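PDB 1RVK: isomerase/lactonizing enzyme from Agrobacterium tumefaciens, which is of unknown function but belongs to the enolase superfamily and, as in its relatives, probably uses a bound magnesium ion to act on a carboxylate substrate. Local coordinates for residues G23-P27 against M138-L143; P150-G154 against K188-V193. All blocks are in the same frame, centred on the assembly; numbering follows the deposited sequence.

Interaction 1 of 2, residues G23-P27 against M138-L143; sequences GHAHP and MCGDEL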
ATOM      1  N   GLY A  23       3.830  14.907  -0.615  1.00 16.04           N
ATOM      2  CA  GLY A  23       4.045  13.486  -0.394  1.00 16.38           C
ATOM      3  C   GLY A  23       3.800  12.565  -1.577  1.00 16.55           C
ATOM      4  O   GLY A  23       3.785  11.345  -1.411  1.00 16.95           O
ATOM      5  N   HIS A  24       3.610  13.123  -2.769  1.00 15.05           N
ATOM      6  CA  HIS A  24       3.369  12.296  -3.953  1.00 14.57           C
ATOM      7  C   HIS A  24       4.693  11.894  -4.599  1.00 14.76           C
ATOM      8  O   HIS A  24       5.604  12.715  -4.723  1.00 15.78           O
ATOM      9  CB  HIS A  24       2.497  13.055  -4.960  1.00 14.44           C
ATOM     10  CG  HIS A  24       1.241  13.611  -4.365  1.00 13.94           C
ATOM     11  ND1 HIS A  24       0.345  12.834  -3.663  1.00 14.89           N
ATOM     12  CD2 HIS A  24       0.744  14.871  -4.344  1.00 13.67           C
ATOM     13  CE1 HIS A  24      -0.648  13.592  -3.233  1.00 15.86           C
ATOM     14  NE2 HIS A  24      -0.431  14.832  -3.633  1.00 15.29           N
ATOM     15  N   ALA A  25       4.792  10.632  -5.011  1.00 13.25           N
ATOM     16  CA  ALA A  25       6.016  10.111  -5.619  1.00 14.61           C
ATOM     17  C   ALA A  25       6.207  10.522  -7.074  1.00 14.43           C
ATOM     18  O   ALA A  25       5.248  10.614  -7.840  1.00 13.77           O
ATOM     19  CB  ALA A  25       6.043   8.589  -5.510  1.00 13.51           C
ATOM     20  N   HIS A  26       7.463  10.762  -7.441  1.00 14.30           N
ATOM     21  CA  HIS A  26       7.830  11.150  -8.799  1.00 13.39           C
ATOM     22  C   HIS A  26       9.238  10.665  -9.079  1.00 13.64           C
ATOM     23  O   HIS A  26      10.035  10.487  -8.158  1.00 14.35           O
ATOM     24  CB  HIS A  26       7.830  12.670  -8.969  1.00 13.47           C
ATOM     25  CG  HIS A  26       6.488  13.306  -8.790  1.00 15.71           C
ATOM     26  ND1 HIS A  26       6.167  14.070  -7.689  1.00 18.33           N
ATOM     27  CD2 HIS A  26       5.380  13.283  -9.567  1.00 13.29           C
ATOM     28  CE1 HIS A  26       4.919  14.489  -7.796  1.00 16.24           C
ATOM     29  NE2 HIS A  26       4.419  14.025  -8.926  1.00 19.72           N
ATOM     30  N   PRO A  27       9.565  10.435 -10.356  1.00 13.52           N
ATOM     31  CA  PRO A  27      10.916   9.982 -10.674  1.00 13.77           C
ATOM     32  C   PRO A  27      11.810  11.214 -10.770  1.00 14.48           C
ATOM     33  O   PRO A  27      11.387  12.265 -11.254  1.00 16.25           O
ATOM     34  CB  PRO A  27      10.733   9.280 -12.015  1.00 13.63           C
ATOM     35  CG  PRO A  27       9.679  10.113 -12.670  1.00 14.68           C
ATOM     36  CD  PRO A  27       8.691  10.379 -11.543  1.00 13.82           C
HETATM   37  N   MSE A 138       2.193   6.132 -11.158  1.00 11.40           N
HETATM   38  CA  MSE A 138       2.499   7.283 -10.303  1.00 13.39           C
HETATM   39  C   MSE A 138       1.658   8.506 -10.646  1.00 13.57           C
HETATM   40  O   MSE A 138       1.123   8.622 -11.753  1.00 14.62           O
HETATM   41  CB  MSE A 138       3.968   7.695 -10.442  1.00 14.02           C
HETATM   42  CG  MSE A 138       4.979   6.769  -9.804  1.00 16.71           C
HETATM   43 SE   MSE A 138       6.735   7.613  -9.752  1.00 18.42          SE
HETATM   44  CE  MSE A 138       7.580   6.428  -8.486  1.00 19.72           C
ATOM     45  N   CYS A 139       1.563   9.426  -9.690  1.00 13.87           N
ATOM     46  CA  CYS A 139       0.828  10.669  -9.887  1.00 14.14           C
ATOM     47  C   CYS A 139       1.419  11.383 -11.095  1.00 13.29           C
ATOM     48  O   CYS A 139       2.585  11.182 -11.432  1.00 12.71           O
ATOM     49  CB  CYS A 139       0.965  11.575  -8.660  1.00 14.21           C
ATOM     50  SG  CYS A 139       0.155  10.956  -7.174  1.00 16.98           S
ATOM     51  N   GLY A 140       0.616  12.222 -11.736  1.00 13.30           N
ATOM     52  CA  GLY A 140       1.095  12.948 -12.898  1.00 13.65           C
ATOM     53  C   GLY A 140       2.209  13.932 -12.587  1.00 13.76           C
ATOM     54  O   GLY A 140       2.395  14.347 -11.442  1.00 13.17           O
ATOM     55  N   ASP A 141       2.955  14.312 -13.617  1.00 12.87           N
ATOM     56  CA  ASP A 141       4.049  15.258 -13.449  1.00 13.68           C
ATOM     57  C   ASP A 141       4.095  16.245 -14.610  1.00 15.92           C
ATOM     58  O   ASP A 141       3.122  16.397 -15.349  1.00 15.94           O
ATOM     59  CB  ASP A 141       5.389  14.516 -13.336  1.00 13.81           C
ATOM     60  CG  ASP A 141       5.602  13.502 -14.449  1.00 14.47           C
ATOM     61  OD1 ASP A 141       5.438  13.862 -15.633  1.00 15.30           O
ATOM     62  OD2 ASP A 141       5.944  12.339 -14.140  1.00 14.10           O
ATOM     63  N   GLU A 142       5.225  16.927 -14.751  1.00 16.12           N
ATOM     64  CA  GLU A 142       5.403  17.892 -15.825  1.00 18.20           C
ATOM     65  C   GLU A 142       6.679  17.550 -16.588  1.00 19.51           C
ATOM     66  O   GLU A 142       7.325  18.419 -17.179  1.00 19.92           O
ATOM     67  CB  GLU A 142       5.459  19.308 -15.247  1.00 20.63           C
ATOM     68  CG  GLU A 142       4.134  19.743 -14.627  1.00 22.58           C
ATOM     69  CD  GLU A 142       4.193  21.117 -13.992  1.00 25.93           C
ATOM     70  OE1 GLU A 142       4.761  21.244 -12.885  1.00 27.84           O
ATOM     71  OE2 GLU A 142       3.671  22.073 -14.603  1.00 26.54           O
ATOM     72  N   LEU A 143       7.021  16.263 -16.567  1.00 18.08           N
ATOM     73  CA  LEU A 143       8.205  15.741 -17.246  1.00 19.01           C
ATOM     74  C   LEU A 143       7.858  15.333 -18.671  1.00 18.21           C
ATOM     75  O   LEU A 143       7.015  14.466 -18.892  1.00 17.08           O
ATOM     76  CB  LEU A 143       8.749  14.521 -16.497  1.00 18.07           C
ATOM     77  CG  LEU A 143       9.531  14.720 -15.193  1.00 22.48           C
ATOM     78  CD1 LEU A 143       8.933  15.836 -14.377  1.00 26.40           C
ATOM     79  CD2 LEU A 143       9.530  13.419 -14.406  1.00 21.67           C
TER
HETATM   80  O   HOH W   1       3.110   9.035  -7.355  1.00 15.37           O

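Interaction 2 of 2, residues P150-G154 against K188-V193; sequences PEDYG and KACAAV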
ATOM      1  N   PRO A 150      -2.210  13.810 -21.295  1.00 13.82           N
ATOM      2  CA  PRO A 150      -3.141  12.681 -21.342  1.00 15.42           C
ATOM      3  C   PRO A 150      -2.555  11.591 -22.233  1.00 15.80           C
ATOM      4  O   PRO A 150      -2.659  10.401 -21.937  1.00 15.92           O
ATOM      5  CB  PRO A 150      -4.402  13.304 -21.935  1.00 14.75           C
ATOM      6  CG  PRO A 150      -4.376  14.685 -21.355  1.00 13.36           C
ATOM      7  CD  PRO A 150      -2.916  15.082 -21.542  1.00 14.59           C
ATOM      8  N   GLU A 151      -1.932  12.011 -23.330  1.00 16.83           N
ATOM      9  CA  GLU A 151      -1.316  11.077 -24.262  1.00 18.43           C
ATOM     10  C   GLU A 151      -0.204  10.252 -23.607  1.00 17.94           C
ATOM     11  O   GLU A 151      -0.039   9.074 -23.918  1.00 16.58           O
ATOM     12  CB  GLU A 151      -0.765  11.834 -25.476  1.00 23.53           C
ATOM     13  CG  GLU A 151      -1.849  12.402 -26.395  1.00 32.91           C
ATOM     14  CD  GLU A 151      -2.587  13.608 -25.813  1.00 38.20           C
ATOM     15  OE1 GLU A 151      -3.668  13.943 -26.345  1.00 41.47           O
ATOM     16  OE2 GLU A 151      -2.094  14.229 -24.846  1.00 36.77           O
ATOM     17  N   ASP A 152       0.555  10.865 -22.701  1.00 14.73           N
ATOM     18  CA  ASP A 152       1.634  10.150 -22.017  1.00 15.09           C
ATOM     19  C   ASP A 152       1.088   8.976 -21.207  1.00 13.90           C
ATOM     20  O   ASP A 152       1.738   7.941 -21.086  1.00 14.89           O
ATOM     21  CB  ASP A 152       2.407  11.080 -21.074  1.00 14.62           C
ATOM     22  CG  ASP A 152       3.277  12.077 -21.811  1.00 16.92           C
ATOM     23  OD1 ASP A 152       3.675  11.791 -22.959  1.00 18.03           O
ATOM     24  OD2 ASP A 152       3.579  13.142 -21.234  1.00 16.44           O
ATOM     25  N   TYR A 153      -0.100   9.140 -20.637  1.00 13.87           N
ATOM     26  CA  TYR A 153      -0.690   8.059 -19.859  1.00 13.26           C
ATOM     27  C   TYR A 153      -1.109   6.936 -20.794  1.00 14.06           C
ATOM     28  O   TYR A 153      -0.947   5.757 -20.477  1.00 13.81           O
ATOM     29  CB  TYR A 153      -1.907   8.548 -19.070  1.00 12.51           C
ATOM     30  CG  TYR A 153      -1.559   9.158 -17.733  1.00 12.64           C
ATOM     31  CD1 TYR A 153      -1.206  10.501 -17.624  1.00 14.51           C
ATOM     32  CD2 TYR A 153      -1.584   8.383 -16.571  1.00 14.45           C
ATOM     33  CE1 TYR A 153      -0.889  11.064 -16.381  1.00 12.67           C
ATOM     34  CE2 TYR A 153      -1.271   8.932 -15.330  1.00 13.91           C
ATOM     35  CZ  TYR A 153      -0.926  10.271 -15.241  1.00 15.85           C
ATOM     36  OH  TYR A 153      -0.630  10.816 -14.012  1.00 15.22           O
ATOM     37  N   GLY A 154      -1.651   7.313 -21.946  1.00 14.30           N
ATOM     38  CA  GLY A 154      -2.078   6.319 -22.912  1.00 15.00           C
ATOM     39  C   GLY A 154      -0.913   5.480 -23.398  1.00 14.49           C
ATOM     40  O   GLY A 154      -1.023   4.265 -23.528  1.00 11.83           O
ATOM     41  N   LYS A 188      -9.363  13.429 -19.550  1.00 14.56           N
ATOM     42  CA  LYS A 188      -8.680  13.240 -20.830  1.00 16.32           C
ATOM     43  C   LYS A 188      -7.673  12.104 -20.713  1.00 14.94           C
ATOM     44  O   LYS A 188      -7.488  11.327 -21.648  1.00 14.15           O
ATOM     45  CB  LYS A 188      -7.940  14.504 -21.267  1.00 16.75           C
ATOM     46  CG  LYS A 188      -8.827  15.631 -21.774  1.00 22.33           C
ATOM     47  CD  LYS A 188      -7.981  16.668 -22.504  1.00 24.93           C
ATOM     48  CE  LYS A 188      -8.705  17.994 -22.659  1.00 30.25           C
ATOM     49  NZ  LYS A 188      -8.821  18.712 -21.353  1.00 34.89           N
ATOM     50  N   ALA A 189      -7.009  12.020 -19.564  1.00 14.71           N
ATOM     51  CA  ALA A 189      -6.033  10.960 -19.340  1.00 12.83           C
ATOM     52  C   ALA A 189      -6.752   9.619 -19.335  1.00 14.49           C
ATOM     53  O   ALA A 189      -6.305   8.658 -19.960  1.00 13.42           O
ATOM     54  CB  ALA A 189      -5.317  11.173 -18.015  1.00 14.03           C
ATOM     55  N   CYS A 190      -7.874   9.559 -18.625  1.00 13.53           N
ATOM     56  CA  CYS A 190      -8.650   8.328 -18.547  1.00 12.96           C
ATOM     57  C   CYS A 190      -9.124   7.886 -19.926  1.00 13.19           C
ATOM     58  O   CYS A 190      -9.066   6.700 -20.267  1.00 14.10           O
ATOM     59  CB  CYS A 190      -9.850   8.519 -17.618  1.00 12.60           C
ATOM     60  SG  CYS A 190      -9.378   8.660 -15.872  1.00 15.78           S
ATOM     61  N   ALA A 191      -9.591   8.845 -20.716  1.00 13.00           N
ATOM     62  CA  ALA A 191     -10.076   8.557 -22.061  1.00 13.85           C
ATOM     63  C   ALA A 191      -8.940   8.073 -22.955  1.00 14.75           C
ATOM     64  O   ALA A 191      -9.119   7.154 -23.756  1.00 14.85           O
ATOM     65  CB  ALA A 191     -10.718   9.801 -22.660  1.00 15.64           C
ATOM     66  N   ALA A 192      -7.780   8.708 -22.827  1.00 14.66           N
ATOM     67  CA  ALA A 192      -6.612   8.335 -23.618  1.00 14.49           C
ATOM     68  C   ALA A 192      -6.199   6.897 -23.321  1.00 15.11           C
ATOM     69  O   ALA A 192      -5.855   6.139 -24.232  1.00 15.04           O
ATOM     70  CB  ALA A 192      -5.456   9.284 -23.322  1.00 15.84           C
ATOM     71  N   VAL A 193      -6.231   6.516 -22.047  1.00 13.88           N
ATOM     72  CA  VAL A 193      -5.857   5.157 -21.672  1.00 12.95           C
ATOM     73  C   VAL A 193      -6.871   4.139 -22.194  1.00 13.85           C
ATOM     74  O   VAL A 193      -6.491   3.096 -22.725  1.00 14.65           O
ATOM     75  CB  VAL A 193      -5.725   5.009 -20.141  1.00 12.94           C
ATOM     76  CG1 VAL A 193      -5.538   3.536 -19.774  1.00 12.04           C
ATOM     77  CG2 VAL A 193      -4.529   5.821 -19.645  1.00 11.20           C
TER

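Interaction 1 of 2, residues G23-P27 against M138-L143
Met138 (a selenomethionine) and His26 each set CG beside their own backbone N, and each torsion serves a different touch. In Met138, chi1 -72° and an extended chain beyond CG carry the selenium to the backbone of His26 and the ring of Pro27; in His26, chi1 -64° brings NE2 of the imidazole to O of Gly140. The contact joins the two domains of an enolase-superfamily fold: strand 25-28, paired with strand 17-19 in the N-terminal part, lies against the loop that follows strand 130-137 of the C-terminal barrel. SE of Met138 lies 3.8 Å from CA of His26 and equally close to CD of Pro27, while its methyl CE reaches CB of Ala25 at 4.0 Å.

On the polar side, the His26 imidazole donates from NE2 to O of Gly140 at 3.2 Å. The acceptor lies near the ring plane, but the bond is bent, 136° at the hydrogen, and the nitrogen stands above the carbonyl plane. This bond helps fix the turn of the ring. A water bridges the two backbones, donating to O of Ala25 and accepting from N of Cys139 at 2.8 Å.

At one end, SG of Cys139 sits obliquely to the His24 ring, 4.5 Å from its centroid; the Cys139 side chain is about 8 Å from the magnesium ion, so this end lies near the metal site. At the other end, CG of Pro27 touches CD2 of Leu143 at 3.7 Å, ring and leucine lying alongside but pointing opposite ways. Asp141, hydrogen-bonded through OD2 to NE2 of His334, forms an Asx turn: its OD1 accepts from N of Leu143 at 3.0 Å.

Interaction 2 of 2, residues P150-G154 against K188-V193
The Pro150 ring runs alongside the start of the Lys188 side chain, both heading in one direction: CG of Pro150 is 3.6 Å from CB of Lys188, and CB of Pro150 lies 3.7 Å from O of Lys188. They open a close pairing of neighbouring helices on the outside of the enolase-type barrel, 150-163 and 183-197, with strand 167-171 between them in sequence. The short segments run in roughly the same direction, their axes 34° apart and 7.5 Å from each other at closest approach.

Small residues make this closeness possible. CB of Ala192 points toward the other helix and comes 3.3 Å from O of Pro150, the same oxygen that accepts the helical bond from N of Gly154. Gly154, having no side chain, lets its CA lie 4.0 Å from O of Ala192.

Tyr153 starts toward the partner helix and then leads away toward strand 167-171 and the loop beyond it. Its CB packs on CG2 of Val193 at 3.8 Å, and its ring passes CB of Ala189 obliquely. Beyond them the ring meets Trp173 edge to face, and the hydroxyl is hydrogen-bonded to O of His171, while Leu170 of strand 167-171 lies against Tyr153, Ala189 and Val193. The chi1 of Val193 (172°) turns CG2 to Tyr153, where it also lies 3.7 Å from O of Tyr153.

The two contacts lie on the same side of the chain's centre, about 15 Å apart between their centres, and both segments of interaction 1 come earlier in the chain than those of interaction 2. The loop after strand 130-137, which in interaction 1 receives the N-terminal strand 25-28, runs on into helix 150-163, the first helix of interaction 2. The two contacts also touch directly, as OH of Tyr153 lies 3.0 Å from N of Gly140. Together they lead from the domain interface, near the magnesium held by Asp206, Glu232 and Glu258, out to the helical layer of the barrel, so one loop-and-helix segment of the C-terminal domain joins both.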